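Local coordinates for CRISPR system Cmr subunit Cmr6 (Pyrococcus furiosus, PDB 4W8V), which binds RNA and, together with Cmr1, caps the elongated type III-B Cmr ribonucleoprotein complex of the CRISPR antiviral defence, at residues Y49-G52 / S53-K56; E124-D127 / E128-I132. One frame throughout, in Å; residues are numbered along the deposited sequence.

Contact 1: residues Y49-G52 / S53-K56; sequences YIPG and SAIK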
loop_
_atom_site.group_PDB
_atom_site.type_symbol
_atom_site.label_atom_id
_atom_site.label_comp_id
_atom_site.label_asym_id
_atom_site.label_seq_id
_atom_site.Cartn_x
_atom_site.Cartn_y
_atom_site.Cartn_z
ATOM N N TYR A 49 -11.052 -9.614 -1.882
ATOM C CA TYR A 49 -9.710 -9.276 -2.339
ATOM C C TYR A 49 -9.240 -7.953 -1.765
ATOM O O TYR A 49 -9.993 -7.241 -1.098
ATOM C CB TYR A 49 -9.646 -9.218 -3.869
ATOM C CG TYR A 49 -10.489 -8.125 -4.505
ATOM C CD1 TYR A 49 -9.926 -6.914 -4.894
ATOM C CD2 TYR A 49 -11.838 -8.325 -4.745
ATOM C CE1 TYR A 49 -10.689 -5.928 -5.499
ATOM C CE2 TYR A 49 -12.616 -7.344 -5.357
ATOM C CZ TYR A 49 -12.038 -6.152 -5.735
ATOM O OH TYR A 49 -12.822 -5.196 -6.356
ATOM N N ILE A 50 -7.969 -7.653 -2.026
ATOM C CA ILE A 50 -7.362 -6.377 -1.668
ATOM C C ILE A 50 -7.209 -5.546 -2.921
ATOM O O ILE A 50 -6.448 -5.918 -3.815
ATOM C CB ILE A 50 -5.982 -6.574 -1.029
ATOM C CG1 ILE A 50 -6.097 -7.385 0.269
ATOM C CG2 ILE A 50 -5.312 -5.235 -0.808
ATOM C CD1 ILE A 50 -5.002 -8.439 0.434
ATOM N N PRO A 51 -7.920 -4.407 -2.991
ATOM C CA PRO A 51 -7.876 -3.532 -4.167
ATOM C C PRO A 51 -6.463 -3.042 -4.479
ATOM O O PRO A 51 -5.707 -2.676 -3.588
ATOM C CB PRO A 51 -8.780 -2.358 -3.774
ATOM C CG PRO A 51 -9.587 -2.827 -2.645
ATOM C CD PRO A 51 -8.807 -3.885 -1.940
ATOM N N GLY A 52 -6.112 -3.040 -5.751
ATOM C CA GLY A 52 -4.802 -2.575 -6.170
ATOM C C GLY A 52 -4.562 -1.105 -5.850
ATOM O O GLY A 52 -3.418 -0.659 -5.751
ATOM N N SER A 53 -5.645 -0.344 -5.710
ATOM C CA SER A 53 -5.539 1.058 -5.332
ATOM C C SER A 53 -5.084 1.147 -3.881
ATOM O O SER A 53 -4.324 2.042 -3.516
ATOM C CB SER A 53 -6.871 1.796 -5.551
ATOM O OG SER A 53 -7.890 1.329 -4.676
ATOM N N ALA A 54 -5.522 0.203 -3.057
ATOM C CA ALA A 54 -5.035 0.134 -1.685
ATOM C C ALA A 54 -3.566 -0.301 -1.633
ATOM O O ALA A 54 -2.802 0.205 -0.819
ATOM C CB ALA A 54 -5.891 -0.798 -0.851
ATOM N N ILE A 55 -3.173 -1.232 -2.500
ATOM C CA ILE A 55 -1.773 -1.643 -2.575
ATOM C C ILE A 55 -0.917 -0.457 -3.019
ATOM O O ILE A 55 0.139 -0.193 -2.439
ATOM C CB ILE A 55 -1.589 -2.840 -3.524
ATOM C CG1 ILE A 55 -2.230 -4.074 -2.888
ATOM C CG2 ILE A 55 -0.097 -3.105 -3.804
ATOM C CD1 ILE A 55 -1.865 -5.363 -3.543
ATOM N N LYS A 56 -1.410 0.294 -4.001
ATOM C CA LYS A 56 -0.736 1.505 -4.460
ATOM C C LYS A 56 -0.614 2.570 -3.367
ATOM O O LYS A 56 0.435 3.178 -3.206
ATOM C CB LYS A 56 -1.490 2.091 -5.650
ATOM C CG LYS A 56 -0.754 3.199 -6.358
ATOM C CD LYS A 56 -1.560 3.749 -7.513
ATOM C CE LYS A 56 -0.655 4.532 -8.443
ATOM N NZ LYS A 56 -1.378 5.251 -9.522
#

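Contact 2: residues E124-D127 / E128-I132; sequences EIID and ELIRI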
loop_
_atom_site.group_PDB
_atom_site.type_symbol
_atom_site.label_atom_id
_atom_site.label_comp_id
_atom_site.label_asym_id
_atom_site.label_seq_id
_atom_site.Cartn_x
_atom_site.Cartn_y
_atom_site.Cartn_z
ATOM N N GLU A 124 17.256 11.429 -9.383
ATOM C CA GLU A 124 16.936 10.358 -10.317
ATOM C C GLU A 124 15.818 9.464 -9.786
ATOM O O GLU A 124 14.906 9.108 -10.527
ATOM C CB GLU A 124 18.178 9.518 -10.620
ATOM C CG GLU A 124 17.927 8.361 -11.571
ATOM C CD GLU A 124 19.199 7.618 -11.945
ATOM O OE1 GLU A 124 20.284 8.009 -11.467
ATOM O OE2 GLU A 124 19.109 6.644 -12.722
ATOM N N ILE A 125 15.890 9.110 -8.503
ATOM C CA ILE A 125 14.913 8.208 -7.887
ATOM C C ILE A 125 13.520 8.836 -7.870
ATOM O O ILE A 125 12.509 8.153 -8.055
ATOM C CB ILE A 125 15.315 7.830 -6.441
ATOM C CG1 ILE A 125 16.686 7.159 -6.413
ATOM C CG2 ILE A 125 14.289 6.894 -5.814
ATOM C CD1 ILE A 125 17.099 6.706 -5.033
ATOM N N ILE A 126 13.480 10.140 -7.639
ATOM C CA ILE A 126 12.247 10.903 -7.733
ATOM C C ILE A 126 11.591 10.670 -9.093
ATOM O O ILE A 126 10.372 10.558 -9.194
ATOM C CB ILE A 126 12.505 12.406 -7.530
ATOM C CG1 ILE A 126 13.111 12.659 -6.150
ATOM C CG2 ILE A 126 11.217 13.199 -7.684
ATOM C CD1 ILE A 126 12.151 12.398 -5.026
ATOM N N ASP A 127 12.413 10.566 -10.134
ATOM C CA ASP A 127 11.909 10.367 -11.488
ATOM C C ASP A 127 11.314 8.978 -11.666
ATOM O O ASP A 127 10.272 8.822 -12.290
ATOM C CB ASP A 127 13.015 10.595 -12.512
ATOM C CG ASP A 127 13.399 12.049 -12.629
ATOM O OD1 ASP A 127 12.512 12.907 -12.443
ATOM O OD2 ASP A 127 14.583 12.334 -12.907
ATOM N N GLU A 128 11.979 7.973 -11.119
ATOM C CA GLU A 128 11.480 6.611 -11.218
ATOM C C GLU A 128 10.174 6.476 -10.448
ATOM O O GLU A 128 9.284 5.727 -10.854
ATOM C CB GLU A 128 12.522 5.613 -10.710
ATOM C CG GLU A 128 13.743 5.487 -11.618
ATOM C CD GLU A 128 14.454 4.157 -11.472
ATOM O OE1 GLU A 128 15.062 3.925 -10.410
ATOM O OE2 GLU A 128 14.401 3.338 -12.417
ATOM N N LEU A 129 10.060 7.222 -9.351
ATOM C CA LEU A 129 8.860 7.198 -8.520
ATOM C C LEU A 129 7.739 7.982 -9.182
ATOM O O LEU A 129 6.574 7.603 -9.088
ATOM C CB LEU A 129 9.138 7.769 -7.125
ATOM C CG LEU A 129 10.064 6.964 -6.218
ATOM C CD1 LEU A 129 10.481 7.774 -5.010
ATOM C CD2 LEU A 129 9.389 5.680 -5.782
ATOM N N ILE A 130 8.096 9.084 -9.838
ATOM C CA ILE A 130 7.154 9.790 -10.689
ATOM C C ILE A 130 6.601 8.825 -11.744
ATOM O O ILE A 130 5.402 8.787 -11.990
ATOM C CB ILE A 130 7.805 11.017 -11.362
ATOM C CG1 ILE A 130 7.996 12.141 -10.335
ATOM C CG2 ILE A 130 6.941 11.527 -12.506
ATOM C CD1 ILE A 130 8.789 13.325 -10.854
ATOM N N ARG A 131 7.467 8.016 -12.338
ATOM C CA ARG A 131 7.018 7.077 -13.358
ATOM C C ARG A 131 6.181 5.928 -12.788
ATOM O O ARG A 131 5.212 5.500 -13.408
ATOM C CB ARG A 131 8.220 6.522 -14.121
ATOM C CG ARG A 131 8.976 7.581 -14.904
ATOM C CD ARG A 131 10.232 7.001 -15.499
ATOM N NE ARG A 131 9.922 5.770 -16.208
ATOM C CZ ARG A 131 10.759 4.750 -16.338
ATOM N NH1 ARG A 131 11.975 4.813 -15.809
ATOM N NH2 ARG A 131 10.370 3.667 -16.998
ATOM N N ILE A 132 6.553 5.430 -11.612
ATOM C CA ILE A 132 5.848 4.306 -11.006
ATOM C C ILE A 132 4.410 4.657 -10.636
ATOM O O ILE A 132 3.476 3.937 -11.006
ATOM C CB ILE A 132 6.596 3.795 -9.758
ATOM C CG1 ILE A 132 7.884 3.081 -10.174
ATOM C CG2 ILE A 132 5.725 2.845 -8.941
ATOM C CD1 ILE A 132 8.737 2.617 -9.007
#

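Contact 1: residues Y49-G52 / S53-K56
Gly-52 and Pro-51 offer their carbonyls to the residues that follow, where a loop turns into a helix. Gly-52 O takes the N-H of Lys-56, with 2.8 Å from Gly-52 O to Lys-56 N. Pro-51 O receives two N-H groups. Pro-51 O accepts from Ile-55 N at 3.1 Å and, weakly, from Ala-54 N at 2.9 Å, the second bond being bent to 122°. This is the first turn of helix 52-68, with Pro-51 at the N-cap position. Ser-53 turns OG between its own N and carbonyl carbon (chi1 67°), which puts OG of Ser-53 3.9 Å from CB of Pro-51. On the buried side, the side chains of Ile-50 and Ile-55 cross at about a right angle. Their touching atoms are CG2 of Ile-50 and CG1 of Ile-55, 3.9 Å apart. Both isoleucines also rest on Ala-147 of strand 143-149. From the same strand, the carboxylate of Asp-146 accepts the N-H of Gly-52. Lys-56 stretches away from the turn, and its NZ bonds to the carbonyl O of Phe-133.

Contact 2: residues E124-D127 / E128-I132
Ile-125 and Leu-129 lie side by side and point the same way, with CG2 of Ile-125 4.0 Å from CD1 of Leu-129. Leu-129 CG also sits 3.3 Å from the carbonyl O of Ile-125, so the leucine leans over the backbone one turn back. Ile-126 and Ile-130 meet at a slant instead. With chi1 at -60°, CG1 of Ile-126 lies beside the backbone N and CG2 is anti to it. There CG2 of Ile-126 meets CD1 of Ile-130 at 4.0 Å. Both pairs follow the i to i+4 spacing of an alpha-helix, here helix 122-133. Its backbone bonds run from Glu-128, Leu-129, Ile-130 and Arg-131 back to the carbonyls of residues 124 to 127. The shortest joins Ile-130 N to Ile-126 O at 2.8 Å. Ile-125 touches Phe-117, Ile-126 touches Phe-88, and Leu-129 touches both; Ile-130 meets Pro-93 and Lys-138. Asp-127 runs alongside Ile-130: OD1 of Asp-127 is 4.1 Å from CD1 of Ile-130 and forms a salt bridge with Lys-94. Glu-128 follows Glu-124 by one helical turn, and its carboxylate forms salt bridges with Lys-217 and Lys-120. Arg-131 bends at chi3 (50°), and its guanidinium pairs with Asp-211 and Glu-141.

In the fold
The centre of contact 1 lies about 7 Å from the centre of the chain and that of contact 2 about 17 Å from it, yet contact 2 is the more fully buried. Both are local and belong to the RAMP-family part of Cmr6; the chain is the C-terminal part of the longer protein. Contact 1 starts a helix against strand 143-149. Contact 2 is the body of helix 122-133, packed among other helices. Backbone bonds and a few apolar touches carry contact 1. In contact 2, aliphatic pairs stand beside charged side chains whose ionic partners all lie outside 124-132. The centres of the two contacts are about 21 Å apart; the Lys-56 bond ties helix 52-68 to the end of helix 122-133.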